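Local coordinates for uncharacterized protein (Parabacteroides merdae, PDB 4R7F) that is of unknown function but combines three immunoglobulin-like beta-sandwich domains, the first probably related to the type 9 secretion system plug protein, and carries bound magnesium, at residues F6-S11 with D319-M324; A117-N122 with D127-T132. All coordinates share one frame; numbering follows the deposited sequence. Where two conformers were deposited one is given.

Interaction 1 of 2, residues F6-S11 with D319-M324; sequences FTDVNS and DEKSKM
The CA atoms of Val9 and Lys321 are 9.8 Å apart, and the long side chain of Lys321 spans most of the gap. It leaves with CG anti to the carbonyl carbon (chi1 -57°) and bends near its end. This brings the ammonium group to Asp8, whose side chain comes from the opposite direction. Lys321 NZ forms a salt bridge to Asp8 OD1 at 2.9 Å, on the syn lone pair, the side of the other carboxylate oxygen. A second salt bridge runs from Lys321 NZ to Asp319 OD2 at 2.8 Å, again on a syn lone pair. Lys321 CE comes within 3.0 Å of Val9 O, a close C-H to carbonyl approach; the ammonium group makes no hydrogen bond to that oxygen.

Asp319 uses its other oxygen closer to home. Asp319 OD1 accepts from Lys321 N at 2.9 Å, which makes an Asx turn. The N-H arrives from above the carboxylate plane, 65° out of it. A water donates to both acids, to Asp319 OD2 at 2.7 Å and to Asp8 OD2 at 3.2 Å, and it lies in plane at the edge of the Phe6 ring. Asp8 OD2 and Asp319 OD2 are 4.4 Å apart. This salt-bridge network joins strand 8-9 to the surface loop between strands 305-310 and 325-327. The lysine between the acids, with the shared water, probably offsets their repulsion.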
ATOM      1  N   PHE A   6     -25.600 -11.354   2.082  1.00 29.51           N
ATOM      2  CA  PHE A   6     -24.663 -10.403   1.558  1.00 30.36           C
ATOM      3  C   PHE A   6     -25.067  -9.052   2.042  1.00 28.23           C
ATOM      4  O   PHE A   6     -26.240  -8.815   2.362  1.00 28.85           O
ATOM      5  CB  PHE A   6     -24.601 -10.457   0.023  1.00 34.02           C
ATOM      6  CG  PHE A   6     -25.909 -10.229  -0.680  1.00 28.63           C
ATOM      7  CD1 PHE A   6     -26.780 -11.293  -0.930  1.00 34.73           C
ATOM      8  CD2 PHE A   6     -26.238  -8.982  -1.160  1.00 27.97           C
ATOM      9  CE1 PHE A   6     -27.964 -11.104  -1.623  1.00 34.40           C
ATOM     10  CE2 PHE A   6     -27.443  -8.773  -1.851  1.00 31.52           C
ATOM     11  CZ  PHE A   6     -28.308  -9.830  -2.086  1.00 33.03           C
ATOM     12  N   THR A   7     -24.101  -8.167   2.139  1.00 28.59           N
ATOM     13  CA  THR A   7     -24.411  -6.818   2.574  1.00 27.68           C
ATOM     14  C   THR A   7     -25.321  -6.164   1.566  1.00 33.79           C
ATOM     15  O   THR A   7     -24.960  -6.025   0.392  1.00 30.95           O
ATOM     16  CB  THR A   7     -23.148  -6.016   2.742  1.00 26.54           C
ATOM     17  OG1 THR A   7     -22.361  -6.649   3.761  1.00 25.98           O
ATOM     18  CG2 THR A   7     -23.474  -4.552   3.131  1.00 28.21           C
ATOM     19  N   ASP A   8     -26.502  -5.796   2.040  1.00 32.00           N
ATOM     20  CA  ASP A   8     -27.560  -5.194   1.221  1.00 33.50           C
ATOM     21  C   ASP A   8     -28.607  -4.442   2.063  1.00 31.96           C
ATOM     22  O   ASP A   8     -28.830  -4.748   3.206  1.00 33.01           O
ATOM     23  CB  ASP A   8     -28.257  -6.289   0.441  1.00 36.43           C
ATOM     24  CG  ASP A   8     -29.039  -5.767  -0.753  1.00 39.91           C
ATOM     25  OD1 ASP A   8     -28.764  -4.649  -1.260  1.00 28.76           O
ATOM     26  OD2 ASP A   8     -29.948  -6.500  -1.180  1.00 49.12           O
ATOM     27  N   VAL A   9     -29.200  -3.415   1.489  1.00 33.30           N
ATOM     28  CA  VAL A   9     -30.223  -2.627   2.132  1.00 34.20           C
ATOM     29  C   VAL A   9     -31.566  -2.936   1.481  1.00 33.52           C
ATOM     30  O   VAL A   9     -31.662  -2.934   0.280  1.00 39.52           O
ATOM     31  CB  VAL A   9     -29.921  -1.133   1.962  1.00 33.70           C
ATOM     32  CG1 VAL A   9     -31.087  -0.270   2.450  1.00 42.37           C
ATOM     33  CG2 VAL A   9     -28.667  -0.784   2.719  1.00 33.27           C
ATOM     34  N   ASN A  10     -32.596  -3.204   2.278  1.00 36.69           N
ATOM     35  CA  ASN A  10     -33.912  -3.563   1.768  1.00 38.71           C
ATOM     36  C   ASN A  10     -34.981  -2.566   2.189  1.00 39.06           C
ATOM     37  O   ASN A  10     -36.137  -2.893   2.162  1.00 53.36           O
ATOM     38  CB  ASN A  10     -34.338  -4.944   2.308  1.00 46.94           C
ATOM     39  CG  ASN A  10     -33.233  -5.966   2.222  1.00 63.49           C
ATOM     40  OD1 ASN A  10     -32.838  -6.389   1.125  1.00 67.70           O
ATOM     41  ND2 ASN A  10     -32.694  -6.341   3.371  1.00 62.89           N
ATOM     42  N   SER A  11     -34.601  -1.398   2.671  1.00 35.92           N
ATOM     43  CA  SER A  11     -35.575  -0.416   3.096  1.00 41.80           C
ATOM     44  C   SER A  11     -35.239   0.904   2.474  1.00 39.62           C
ATOM     45  O   SER A  11     -34.090   1.294   2.468  1.00 41.03           O
ATOM     46  CB  SER A  11     -35.571  -0.269   4.602  1.00 43.93           C
ATOM     47  OG  SER A  11     -36.244   0.923   4.989  1.00 42.29           O
ATOM     48  N   ASP A 319     -28.206  -5.230  -8.843  1.00 27.88           N
ATOM     49  CA  ASP A 319     -29.625  -5.511  -8.857  1.00 24.64           C
ATOM     50  C   ASP A 319     -30.432  -4.276  -9.371  1.00 26.63           C
ATOM     51  O   ASP A 319     -29.879  -3.330  -9.919  1.00 27.20           O
ATOM     52  CB  ASP A 319     -30.056  -5.932  -7.443  1.00 27.06           C
ATOM     53  CG  ASP A 319     -30.115  -4.746  -6.433  1.00 34.91           C
ATOM     54  OD1 ASP A 319     -29.712  -3.588  -6.779  1.00 31.15           O
ATOM     55  OD2 ASP A 319     -30.559  -4.990  -5.268  1.00 33.90           O
ATOM     56  N   GLU A 320     -31.738  -4.293  -9.170  1.00 25.62           N
ATOM     57  CA  GLU A 320     -32.637  -3.287  -9.723  1.00 26.24           C
ATOM     58  C   GLU A 320     -32.388  -1.922  -9.139  1.00 27.34           C
ATOM     59  O   GLU A 320     -32.793  -0.952  -9.724  1.00 26.00           O
ATOM     60  CB  GLU A 320     -34.103  -3.650  -9.429  1.00 31.38           C
ATOM     61  CG  GLU A 320     -34.563  -4.921 -10.137  1.00 61.49           C
ATOM     62  CD  GLU A 320     -34.363  -6.232  -9.349  1.00 63.70           C
ATOM     63  OE1 GLU A 320     -33.809  -6.239  -8.197  1.00 43.88           O
ATOM     64  OE2 GLU A 320     -34.769  -7.267  -9.933  1.00 58.88           O
ATOM     65  N   LYS A 321     -31.783  -1.854  -7.963  1.00 26.09           N
ATOM     66  CA  LYS A 321     -31.443  -0.584  -7.394  1.00 36.67           C
ATOM     67  C   LYS A 321     -30.291   0.048  -8.112  1.00 31.03           C
ATOM     68  O   LYS A 321     -30.268   1.250  -8.194  1.00 30.85           O
ATOM     69  CB  LYS A 321     -31.045  -0.694  -5.928  1.00 37.71           C
ATOM     70  CG  LYS A 321     -32.064  -1.331  -5.000  1.00 38.09           C
ATOM     71  CD  LYS A 321     -31.560  -1.067  -3.568  1.00 57.99           C
ATOM     72  CE  LYS A 321     -31.596  -2.282  -2.652  1.00 69.24           C
ATOM     73  NZ  LYS A 321     -30.636  -3.361  -3.016  1.00 45.07           N
ATOM     74  N   SER A 322     -29.307  -0.747  -8.567  1.00 28.76           N
ATOM     75  CA  SER A 322     -28.073  -0.161  -9.100  1.00 29.46           C
ATOM     76  C   SER A 322     -28.063  -0.183 -10.629  1.00 24.86           C
ATOM     77  O   SER A 322     -27.227   0.438 -11.266  1.00 24.04           O
ATOM     78  CB  SER A 322     -26.878  -0.897  -8.540  1.00 27.44           C
ATOM     79  OG  SER A 322     -26.913  -2.274  -8.929  1.00 27.69           O
ATOM     80  N   LYS A 323     -29.011  -0.905 -11.212  1.00 27.66           N
ATOM     81  CA  LYS A 323     -29.152  -0.959 -12.669  1.00 29.85           C
ATOM     82  C   LYS A 323     -29.499   0.421 -13.222  1.00 23.29           C
ATOM     83  O   LYS A 323     -30.194   1.183 -12.596  1.00 30.37           O
ATOM     84  CB  LYS A 323     -30.248  -1.940 -13.028  1.00 30.51           C
ATOM     85  CG  LYS A 323     -30.383  -2.243 -14.516  1.00 29.37           C
ATOM     86  CD  LYS A 323     -31.311  -3.438 -14.669  1.00 31.89           C
ATOM     87  CE  LYS A 323     -31.597  -3.696 -16.126  1.00 35.13           C
ATOM     88  NZ  LYS A 323     -32.735  -4.612 -16.309  1.00 41.12           N
HETATM   89  N   MSE A 324     -28.982   0.729 -14.391  1.00 31.45           N
HETATM   90  CA  MSE A 324     -29.225   2.005 -15.031  1.00 25.64           C
HETATM   91  C   MSE A 324     -30.146   1.890 -16.228  1.00 29.98           C
HETATM   92  O   MSE A 324     -29.984   1.031 -17.116  1.00 27.06           O
HETATM   93  CB  MSE A 324     -27.846   2.490 -15.425  1.00 26.66           C
HETATM   94  CG  MSE A 324     -27.191   3.103 -14.148  1.00 33.13           C
HETATM   95 SE   MSE A 324     -25.703   4.022 -14.871  0.75 37.38          SE
HETATM   96  CE  MSE A 324     -26.502   5.787 -14.897  1.00 47.39           C
TER
HETATM   97  O   HOH W   1     -30.229  -7.493  -4.204  1.00 42.71           O

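Interaction 2 of 2, residues A117-N122 with D127-T132; sequences AIQVYN and DQIIFT
One face of the Phe131 ring takes Val120 CB, which sits 3.8 Å from the ring centroid and 20° off the normal, a CH-pi contact. Val120 CG2 presses closer to the rim, 3.3 Å from Phe131 CZ. The two side chains lie side by side. Phe43 meets the Phe131 ring edge-to-face. The Tyr121 ring is met obliquely by Ile129 CD1.

The amide of Gln119 reaches across the strands to Thr132. Gln119 NE2 donates to Thr132 OG1 at 3.0 Å, and the hydroxyl lies in the amide plane. Thr132 OG1 is anti to its carbonyl carbon (chi1 -58°), which turns the hydroxyl toward the glutamine; the two side chains run alongside each other. Ile129 crosses the glutamine chain at about a right angle, with Ile129 CG2 3.9 Å from Gln119 NE2.

The two strands form an antiparallel beta hairpin in a sheet of the immunoglobulin-like sandwich. Val120 and Phe131 are a hydrogen-bonded pair, and Gln119 and Thr132 a non-hydrogen-bonded one. Val120 N donates to Phe131 O at 2.9 Å, but Val120 O accepts from Ile130 N, also at 2.9 Å. Ile130 and Phe131 thus both face Val120, as in a classic beta bulge. Towards the turn, a water accepts from Asn122 N and donates to Gln128 O at 2.7 Å. On the far edge of strand 117-122, Gln119 and Tyr121 bond through their backbones to Asn56 and Ala54.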
ATOM      1  N   ALA A 117     -23.454 -12.620   9.389  1.00 31.47           N
ATOM      2  CA  ALA A 117     -24.411 -11.717   8.816  1.00 28.20           C
ATOM      3  C   ALA A 117     -25.288 -11.123   9.907  1.00 37.64           C
ATOM      4  O   ALA A 117     -25.936 -11.836  10.684  1.00 42.02           O
ATOM      5  CB  ALA A 117     -25.243 -12.425   7.787  1.00 28.32           C
ATOM      6  N   ILE A 118     -25.287  -9.793   9.961  1.00 37.42           N
ATOM      7  CA  ILE A 118     -26.041  -9.038  10.946  1.00 34.43           C
ATOM      8  C   ILE A 118     -27.311  -8.549  10.290  1.00 32.68           C
ATOM      9  O   ILE A 118     -27.250  -7.715   9.391  1.00 32.69           O
ATOM     10  CB  ILE A 118     -25.244  -7.822  11.462  1.00 34.78           C
ATOM     11  CG1 ILE A 118     -23.958  -8.272  12.136  1.00 35.91           C
ATOM     12  CG2 ILE A 118     -26.068  -7.028  12.444  1.00 38.56           C
ATOM     13  CD1 ILE A 118     -24.120  -9.423  13.108  1.00 39.75           C
ATOM     14  N   GLN A 119     -28.465  -9.057  10.718  1.00 32.08           N
ATOM     15  CA  GLN A 119     -29.725  -8.633  10.109  1.00 35.64           C
ATOM     16  C   GLN A 119     -30.376  -7.678  11.063  1.00 37.63           C
ATOM     17  O   GLN A 119     -30.490  -7.983  12.231  1.00 37.69           O
ATOM     18  CB  GLN A 119     -30.627  -9.810   9.858  1.00 40.89           C
ATOM     19  CG  GLN A 119     -29.904 -10.912   9.160  1.00 36.82           C
ATOM     20  CD  GLN A 119     -30.792 -11.660   8.231  1.00 40.32           C
ATOM     21  OE1 GLN A 119     -31.473 -12.612   8.618  1.00 37.97           O
ATOM     22  NE2 GLN A 119     -30.797 -11.232   6.982  1.00 38.78           N
ATOM     23  N   VAL A 120     -30.748  -6.503  10.569  1.00 34.04           N
ATOM     24  CA  VAL A 120     -31.330  -5.464  11.399  1.00 40.70           C
ATOM     25  C   VAL A 120     -32.797  -5.284  11.029  1.00 39.25           C
ATOM     26  O   VAL A 120     -33.216  -5.537   9.899  1.00 45.15           O
ATOM     27  CB  VAL A 120     -30.547  -4.149  11.306  1.00 39.86           C
ATOM     28  CG1 VAL A 120     -31.209  -3.053  12.135  1.00 39.36           C
ATOM     29  CG2 VAL A 120     -29.094  -4.383  11.744  1.00 34.70           C
ATOM     30  N   TYR A 121     -33.588  -4.913  12.022  1.00 40.73           N
ATOM     31  CA  TYR A 121     -35.031  -4.740  11.837  1.00 42.19           C
ATOM     32  C   TYR A 121     -35.518  -3.712  12.826  1.00 42.27           C
ATOM     33  O   TYR A 121     -34.834  -3.416  13.836  1.00 41.04           O
ATOM     34  CB  TYR A 121     -35.783  -6.090  12.032  1.00 43.97           C
ATOM     35  CG  TYR A 121     -35.515  -6.778  13.362  1.00 45.50           C
ATOM     36  CD1 TYR A 121     -36.292  -6.501  14.493  1.00 55.48           C
ATOM     37  CD2 TYR A 121     -34.456  -7.686  13.510  1.00 54.28           C
ATOM     38  CE1 TYR A 121     -36.038  -7.123  15.713  1.00 59.26           C
ATOM     39  CE2 TYR A 121     -34.192  -8.299  14.736  1.00 53.45           C
ATOM     40  CZ  TYR A 121     -34.991  -8.015  15.827  1.00 55.73           C
ATOM     41  OH  TYR A 121     -34.749  -8.623  17.030  1.00 69.43           O
ATOM     42  N   ASN A 122     -36.690  -3.159  12.527  1.00 53.96           N
ATOM     43  CA  ASN A 122     -37.434  -2.332  13.462  1.00 50.34           C
ATOM     44  C   ASN A 122     -38.020  -3.231  14.545  1.00 56.22           C
ATOM     45  O   ASN A 122     -38.670  -4.220  14.198  1.00 52.62           O
ATOM     46  CB  ASN A 122     -38.569  -1.662  12.706  1.00 62.31           C
ATOM     47  CG  ASN A 122     -39.203  -0.540  13.488  1.00 68.39           C
ATOM     48  OD1 ASN A 122     -39.388  -0.607  14.722  1.00 69.04           O
ATOM     49  ND2 ASN A 122     -39.539   0.511  12.775  1.00 62.03           N
ATOM     50  N   ASP A 127     -39.992  -9.480  11.706  1.00 65.36           N
ATOM     51  CA  ASP A 127     -39.931 -10.384  10.556  1.00 63.31           C
ATOM     52  C   ASP A 127     -39.576  -9.661   9.256  1.00 66.00           C
ATOM     53  O   ASP A 127     -39.246 -10.332   8.282  1.00 64.91           O
ATOM     54  CB  ASP A 127     -41.237 -11.174  10.397  1.00 67.89           C
ATOM     55  CG  ASP A 127     -41.489 -12.155  11.557  1.00 83.57           C
ATOM     56  OD1 ASP A 127     -40.547 -12.825  12.036  1.00 63.55           O
ATOM     57  OD2 ASP A 127     -42.653 -12.269  11.992  1.00107.44           O
ATOM     58  N   GLN A 128     -39.648  -8.321   9.235  1.00 56.25           N
ATOM     59  CA  GLN A 128     -39.149  -7.575   8.066  0.50 61.00           C
ATOM     60  C   GLN A 128     -37.717  -7.053   8.310  1.00 54.51           C
ATOM     61  O   GLN A 128     -37.459  -6.077   9.023  1.00 42.10           O
ATOM     62  CB  GLN A 128     -40.116  -6.475   7.605  0.50 59.66           C
ATOM     63  CG  GLN A 128     -39.744  -5.802   6.274  0.50 65.05           C
ATOM     64  CD  GLN A 128     -39.720  -6.716   5.040  0.50 65.88           C
ATOM     65  OE1 GLN A 128     -40.171  -7.866   5.060  0.50 59.19           O
ATOM     66  NE2 GLN A 128     -39.186  -6.186   3.952  0.50 61.38           N
ATOM     67  N   ILE A 129     -36.765  -7.753   7.692  1.00 45.12           N
ATOM     68  CA  ILE A 129     -35.364  -7.366   7.763  1.00 42.70           C
ATOM     69  C   ILE A 129     -35.168  -6.147   6.874  1.00 47.54           C
ATOM     70  O   ILE A 129     -35.487  -6.205   5.673  1.00 45.04           O
ATOM     71  CB  ILE A 129     -34.415  -8.483   7.265  1.00 47.75           C
ATOM     72  CG1 ILE A 129     -34.562  -9.768   8.102  1.00 50.81           C
ATOM     73  CG2 ILE A 129     -32.971  -8.002   7.303  1.00 42.16           C
ATOM     74  CD1 ILE A 129     -34.560  -9.540   9.596  1.00 41.52           C
ATOM     75  N   ILE A 130     -34.643  -5.061   7.462  1.00 37.36           N
ATOM     76  CA  ILE A 130     -34.394  -3.842   6.711  1.00 38.59           C
ATOM     77  C   ILE A 130     -33.018  -3.732   6.049  1.00 37.39           C
ATOM     78  O   ILE A 130     -32.870  -2.999   5.065  1.00 40.84           O
ATOM     79  CB  ILE A 130     -34.644  -2.561   7.543  1.00 45.38           C
ATOM     80  CG1 ILE A 130     -33.697  -2.445   8.721  1.00 41.26           C
ATOM     81  CG2 ILE A 130     -36.098  -2.504   7.995  1.00 46.31           C
ATOM     82  CD1 ILE A 130     -33.873  -1.141   9.453  1.00 45.77           C
ATOM     83  N   PHE A 131     -32.007  -4.380   6.626  1.00 36.86           N
ATOM     84  CA  PHE A 131     -30.724  -4.574   5.957  1.00 29.02           C
ATOM     85  C   PHE A 131     -29.958  -5.714   6.594  1.00 32.56           C
ATOM     86  O   PHE A 131     -30.235  -6.104   7.706  1.00 37.02           O
ATOM     87  CB  PHE A 131     -29.902  -3.293   5.932  1.00 30.04           C
ATOM     88  CG  PHE A 131     -29.248  -2.923   7.242  1.00 32.98           C
ATOM     89  CD1 PHE A 131     -28.076  -3.541   7.648  1.00 33.42           C
ATOM     90  CD2 PHE A 131     -29.763  -1.900   8.020  1.00 39.86           C
ATOM     91  CE1 PHE A 131     -27.439  -3.179   8.818  1.00 33.74           C
ATOM     92  CE2 PHE A 131     -29.133  -1.524   9.196  1.00 43.49           C
ATOM     93  CZ  PHE A 131     -27.980  -2.161   9.598  1.00 39.71           C
ATOM     94  N   THR A 132     -29.022  -6.245   5.838  1.00 34.70           N
ATOM     95  CA  THR A 132     -28.037  -7.206   6.282  1.00 35.92           C
ATOM     96  C   THR A 132     -26.643  -6.583   6.123  1.00 33.06           C
ATOM     97  O   THR A 132     -26.345  -5.982   5.100  1.00 34.84           O
ATOM     98  CB  THR A 132     -28.181  -8.454   5.414  1.00 32.83           C
ATOM     99  OG1 THR A 132     -29.514  -8.919   5.554  1.00 36.16           O
ATOM    100  CG2 THR A 132     -27.250  -9.544   5.832  1.00 39.66           C
TER
HETATM  101  O   HOH W   2     -38.342  -3.942  10.416  1.00 44.40           O

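From the N terminus, residues 6-11 come first. They join the fold as the short strand 8-9, an antiparallel neighbour of strand 129-138. The chain then passes through 117-122 and turns back into 127-132. This closes the tight hairpin of interaction 2. Residues 319-324 arrive much later, in the loop between strands 305-310 and 325-327, and close the long loop of interaction 1. Interaction 2 is therefore nested inside interaction 1. The two also touch: Asn10 N to Ile130 O (2.8 Å) and Thr132 N to Asp8 O (3.0 Å) are probable hydrogen bonds. The hairpin thus meets the backbone of strand 8-9 on one side, and the late loop reaches the strand from the other.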